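Mannonate dehydratase (Streptococcus suis, PDB 3BDK) probably catalyses the manganese- or iron-dependent dehydration of D-mannonate to 2-dehydro-3-deoxy-D-gluconate in hexuronate breakdown. Local coordinates at residues 129-141 against 145-157. Sequence-based numbering, arbitrary orientation.
Sequences FDWTRSDLHHPLP and TSLAFLKSDLAGV. With DNO (D-mannose), chain C.
His138 holds CG anti to its backbone N (chi1 -153°), which carries the ring to Ala148 CB, where CG and CD2 touch it. Leu150 comes from the opposite direction and sets CD1 over one face of the ring, 4.2 Å from the centroid; Pro139 CD lies over the other face. Asp135 also has CG anti to N (chi1 -171°), and its OD2 takes the hydrogen bond from His138 ND1 at 2.8 Å. The bond runs close to the imidazole plane and, with the groups over both faces, limits the turning of the ring. Asp135 OD1 accepts from His137 N, an Asx turn at the corner of the strand. The two segments form an antiparallel beta hairpin on the xylose isomerase-like TIM barrel. Ser134 and Asp135 both face Ala148 in a classic bulge: Ser134 N donates to Ala148 O at 2.9 Å, Asp135 N adds a weak bond to the same oxygen, and Ala148 N returns a straighter one to Asp135 O at 2.9 Å. Further along, His138 and Ser146 exchange two backbone bonds. Arg133 crosses Leu147; its NH2 pairs with Glu299, its NH1 with Asp222 and Thr132 O. Two residues earlier, Trp131 NE1 lies 2.9 Å from O4 of the bound D-mannose.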
loop_
_atom_site.group_PDB
_atom_site.type_symbol
_atom_site.label_atom_id
_atom_site.label_comp_id
_atom_site.label_asym_id
_atom_site.label_seq_id
_atom_site.Cartn_x
_atom_site.Cartn_y
_atom_site.Cartn_z
ATOM N N PHE A 129 6.455 0.481 31.619
ATOM C CA PHE A 129 6.107 1.083 30.329
ATOM C C PHE A 129 5.529 0.024 29.406
ATOM O O PHE A 129 5.771 -1.161 29.618
ATOM C CB PHE A 129 7.349 1.665 29.643
ATOM C CG PHE A 129 8.281 2.398 30.568
ATOM C CD1 PHE A 129 9.378 1.748 31.121
ATOM C CD2 PHE A 129 8.069 3.737 30.873
ATOM C CE1 PHE A 129 10.253 2.419 31.984
ATOM C CE2 PHE A 129 8.928 4.412 31.732
ATOM C CZ PHE A 129 10.027 3.749 32.291
ATOM N N ASP A 130 4.795 0.456 28.372
ATOM C CA ASP A 130 4.319 -0.464 27.332
ATOM C C ASP A 130 5.191 -0.479 26.075
ATOM O O ASP A 130 5.005 -1.307 25.171
ATOM C CB ASP A 130 2.887 -0.142 26.961
ATOM C CG ASP A 130 1.976 -0.136 28.156
ATOM O OD1 ASP A 130 1.065 0.735 28.175
ATOM O OD2 ASP A 130 2.181 -0.989 29.070
ATOM N N TRP A 131 6.133 0.447 26.029
ATOM C CA TRP A 131 7.147 0.488 24.992
ATOM C C TRP A 131 8.146 1.568 25.385
ATOM O O TRP A 131 7.878 2.392 26.264
ATOM C CB TRP A 131 6.525 0.787 23.621
ATOM C CG TRP A 131 5.679 2.026 23.609
ATOM C CD1 TRP A 131 4.348 2.106 23.861
ATOM C CD2 TRP A 131 6.118 3.369 23.358
ATOM N NE1 TRP A 131 3.919 3.409 23.772
ATOM C CE2 TRP A 131 4.984 4.207 23.470
ATOM C CE3 TRP A 131 7.358 3.947 23.048
ATOM C CZ2 TRP A 131 5.047 5.594 23.273
ATOM C CZ3 TRP A 131 7.419 5.340 22.859
ATOM C CH2 TRP A 131 6.271 6.138 22.971
ATOM N N THR A 132 9.293 1.566 24.726
ATOM C CA THR A 132 10.320 2.549 24.983
ATOM C C THR A 132 10.985 2.862 23.656
ATOM O O THR A 132 11.409 1.954 22.931
ATOM C CB THR A 132 11.338 1.974 25.966
ATOM O OG1 THR A 132 10.685 1.698 27.209
ATOM C CG2 THR A 132 12.512 2.927 26.205
ATOM N N ARG A 133 11.055 4.141 23.326
ATOM C CA ARG A 133 11.824 4.576 22.185
ATOM C C ARG A 133 12.774 5.652 22.675
ATOM O O ARG A 133 12.490 6.313 23.670
ATOM C CB ARG A 133 10.917 5.118 21.080
ATOM C CG ARG A 133 9.954 4.096 20.460
ATOM C CD ARG A 133 10.693 2.873 19.862
ATOM N NE ARG A 133 9.774 1.972 19.180
ATOM C CZ ARG A 133 9.268 0.857 19.704
ATOM N NH1 ARG A 133 9.605 0.470 20.932
ATOM N NH2 ARG A 133 8.418 0.122 18.990
ATOM N N SER A 134 13.907 5.810 21.992
ATOM C CA SER A 134 14.863 6.854 22.306
ATOM C C SER A 134 14.532 8.099 21.489
ATOM O O SER A 134 14.960 9.208 21.821
ATOM C CB SER A 134 16.278 6.386 21.962
ATOM O OG SER A 134 16.732 6.988 20.754
ATOM N N ASP A 135 13.781 7.912 20.405
ATOM C CA ASP A 135 13.628 8.968 19.400
ATOM C C ASP A 135 12.409 8.728 18.527
ATOM O O ASP A 135 12.309 7.688 17.867
ATOM C CB ASP A 135 14.906 9.051 18.545
ATOM C CG ASP A 135 14.931 10.265 17.616
ATOM O OD1 ASP A 135 13.936 11.018 17.529
ATOM O OD2 ASP A 135 15.966 10.449 16.946
ATOM N N LEU A 136 11.524 9.727 18.497
ATOM C CA LEU A 136 10.200 9.619 17.904
ATOM C C LEU A 136 10.068 10.339 16.574
ATOM O O LEU A 136 8.952 10.527 16.061
ATOM C CB LEU A 136 9.131 10.133 18.872
ATOM C CG LEU A 136 9.150 9.645 20.328
ATOM C CD1 LEU A 136 8.040 10.340 21.090
ATOM C CD2 LEU A 136 9.000 8.147 20.446
ATOM N N HIS A 137 11.209 10.722 16.015
ATOM C CA HIS A 137 11.300 11.252 14.655
ATOM C C HIS A 137 12.705 10.959 14.156
ATOM O O HIS A 137 13.459 11.890 13.840
ATOM C CB HIS A 137 11.082 12.772 14.633
ATOM C CG HIS A 137 9.817 13.215 15.298
ATOM N ND1 HIS A 137 8.563 12.914 14.801
ATOM C CD2 HIS A 137 9.611 13.931 16.429
ATOM C CE1 HIS A 137 7.642 13.425 15.599
ATOM N NE2 HIS A 137 8.252 14.043 16.597
ATOM N N HIS A 138 13.083 9.683 14.117
ATOM C CA HIS A 138 14.426 9.339 13.660
ATOM C C HIS A 138 14.408 9.302 12.146
ATOM O O HIS A 138 13.501 8.692 11.567
ATOM C CB HIS A 138 14.890 7.993 14.223
ATOM C CG HIS A 138 16.378 7.876 14.354
ATOM N ND1 HIS A 138 17.129 8.744 15.114
ATOM C CD2 HIS A 138 17.254 6.987 13.829
ATOM C CE1 HIS A 138 18.403 8.407 15.042
ATOM N NE2 HIS A 138 18.505 7.335 14.276
ATOM N N PRO A 139 15.374 9.990 11.500
ATOM C CA PRO A 139 15.428 10.033 10.018
ATOM C C PRO A 139 15.660 8.680 9.356
ATOM O O PRO A 139 16.431 7.876 9.854
ATOM C CB PRO A 139 16.607 10.996 9.707
ATOM C CG PRO A 139 16.818 11.786 11.005
ATOM C CD PRO A 139 16.433 10.808 12.125
ATOM N N LEU A 140 14.956 8.446 8.251
ATOM C CA LEU A 140 15.201 7.316 7.351
ATOM C C LEU A 140 15.877 7.826 6.054
ATOM O O LEU A 140 15.796 9.019 5.746
ATOM C CB LEU A 140 13.882 6.577 7.046
ATOM C CG LEU A 140 13.326 5.690 8.174
ATOM C CD1 LEU A 140 11.858 5.394 7.970
ATOM C CD2 LEU A 140 14.078 4.395 8.292
ATOM N N PRO A 141 16.563 6.933 5.308
ATOM C CA PRO A 141 17.206 7.252 4.023
ATOM C C PRO A 141 16.347 8.006 3.023
ATOM O O PRO A 141 16.878 8.835 2.292
ATOM C CB PRO A 141 17.549 5.886 3.465
ATOM C CG PRO A 141 17.841 5.095 4.667
ATOM C CD PRO A 141 16.811 5.528 5.683
ATOM N N THR A 145 10.466 9.984 8.489
ATOM C CA THR A 145 10.970 9.729 9.853
ATOM C C THR A 145 10.199 8.626 10.565
ATOM O O THR A 145 9.030 8.386 10.260
ATOM C CB THR A 145 10.932 10.986 10.751
ATOM O OG1 THR A 145 9.574 11.301 11.082
ATOM C CG2 THR A 145 11.603 12.186 10.091
ATOM N N SER A 146 10.843 7.960 11.523
ATOM C CA SER A 146 10.205 6.835 12.222
ATOM C C SER A 146 10.745 6.627 13.643
ATOM O O SER A 146 11.766 7.198 14.024
ATOM C CB SER A 146 10.346 5.544 11.418
ATOM O OG SER A 146 11.678 5.045 11.504
ATOM N N LEU A 147 10.046 5.822 14.431
ATOM C CA LEU A 147 10.441 5.597 15.815
ATOM C C LEU A 147 11.676 4.713 15.859
ATOM O O LEU A 147 11.796 3.745 15.107
ATOM C CB LEU A 147 9.317 4.920 16.600
ATOM C CG LEU A 147 7.872 5.344 16.393
ATOM C CD1 LEU A 147 6.990 4.514 17.297
ATOM C CD2 LEU A 147 7.699 6.804 16.735
ATOM N N ALA A 148 12.591 5.040 16.758
ATOM C CA ALA A 148 13.777 4.251 16.895
ATOM C C ALA A 148 14.092 4.135 18.365
ATOM O O ALA A 148 13.853 5.066 19.140
ATOM C CB ALA A 148 14.928 4.885 16.135
ATOM N N PHE A 149 14.585 2.956 18.736
ATOM C CA PHE A 149 15.206 2.701 20.015
ATOM C C PHE A 149 16.692 2.499 19.768
ATOM O O PHE A 149 17.098 1.471 19.228
ATOM C CB PHE A 149 14.613 1.431 20.620
ATOM C CG PHE A 149 15.214 1.044 21.936
ATOM C CD1 PHE A 149 14.748 1.611 23.123
ATOM C CD2 PHE A 149 16.232 0.106 22.001
ATOM C CE1 PHE A 149 15.291 1.251 24.345
ATOM C CE2 PHE A 149 16.792 -0.251 23.222
ATOM C CZ PHE A 149 16.316 0.322 24.397
ATOM N N LEU A 150 17.506 3.472 20.153
ATOM C CA LEU A 150 18.949 3.338 20.008
ATOM C C LEU A 150 19.576 3.196 21.381
ATOM O O LEU A 150 19.637 4.155 22.164
ATOM C CB LEU A 150 19.551 4.532 19.268
ATOM C CG LEU A 150 19.402 4.723 17.757
ATOM C CD1 LEU A 150 17.948 4.804 17.334
ATOM C CD2 LEU A 150 20.147 5.997 17.282
ATOM N N LYS A 151 20.045 1.992 21.666
ATOM C CA LYS A 151 20.588 1.663 22.972
ATOM C C LYS A 151 21.515 2.751 23.517
ATOM O O LYS A 151 21.223 3.362 24.547
ATOM C CB LYS A 151 21.300 0.319 22.929
ATOM C CG LYS A 151 20.371 -0.861 23.054
ATOM C CD LYS A 151 21.142 -2.146 22.963
ATOM C CE LYS A 151 20.240 -3.308 22.690
ATOM N NZ LYS A 151 21.070 -4.509 22.526
ATOM N N SER A 152 22.604 3.019 22.809
ATOM C CA SER A 152 23.649 3.869 23.354
ATOM C C SER A 152 23.129 5.233 23.779
ATOM O O SER A 152 23.717 5.879 24.636
ATOM C CB SER A 152 24.822 3.996 22.385
ATOM O OG SER A 152 25.406 2.721 22.169
ATOM N N ASP A 153 22.006 5.650 23.222
ATOM C CA ASP A 153 21.469 6.954 23.542
ATOM C C ASP A 153 20.622 6.887 24.804
ATOM O O ASP A 153 20.375 7.907 25.460
ATOM C CB ASP A 153 20.676 7.513 22.351
ATOM C CG ASP A 153 21.553 7.730 21.101
ATOM O OD1 ASP A 153 22.472 6.909 20.824
ATOM O OD2 ASP A 153 21.314 8.725 20.385
ATOM N N LEU A 154 20.181 5.686 25.149
ATOM C CA LEU A 154 19.462 5.478 26.398
ATOM C C LEU A 154 20.345 4.945 27.530
ATOM O O LEU A 154 19.846 4.586 28.589
ATOM C CB LEU A 154 18.228 4.602 26.170
ATOM C CG LEU A 154 16.861 5.313 26.221
ATOM C CD1 LEU A 154 16.937 6.838 25.948
ATOM C CD2 LEU A 154 15.823 4.638 25.324
ATOM N N ALA A 155 21.654 4.915 27.301
ATOM C CA ALA A 155 22.617 4.538 28.319
ATOM C C ALA A 155 22.669 5.562 29.459
ATOM O O ALA A 155 22.535 5.198 30.637
ATOM C CB ALA A 155 23.996 4.347 27.703
ATOM N N GLY A 156 22.848 6.835 29.109
ATOM C CA GLY A 156 22.849 7.905 30.101
ATOM C C GLY A 156 21.647 7.959 31.049
ATOM O O GLY A 156 21.820 8.160 32.261
ATOM N N VAL A 157 20.442 7.748 30.503
ATOM C CA VAL A 157 19.167 8.054 31.183
ATOM C C VAL A 157 18.748 7.208 32.402
ATOM O O VAL A 157 18.844 5.977 32.412
ATOM C CB VAL A 157 17.977 8.100 30.197
ATOM C CG1 VAL A 157 18.204 9.165 29.140
ATOM C CG2 VAL A 157 17.775 6.771 29.549
HETATM C C1 DNO C . 3.341 0.255 21.242
HETATM C C2 DNO C . 1.993 0.366 20.510
HETATM C C3 DNO C . 0.965 1.338 21.170
HETATM C C4 DNO C . 0.527 1.175 22.662
HETATM C C5 DNO C . 0.316 -0.253 23.250
HETATM C C6 DNO C . -0.725 -0.199 24.375
HETATM O O1 DNO C . 4.296 -0.315 20.710
HETATM O O2 DNO C . 1.432 -0.941 20.294
HETATM O O3 DNO C . -0.226 1.324 20.389
HETATM O O4 DNO C . 1.398 1.947 23.500
HETATM O O5 DNO C . -0.126 -1.217 22.281
HETATM O O6 DNO C . -0.056 -0.117 25.637
#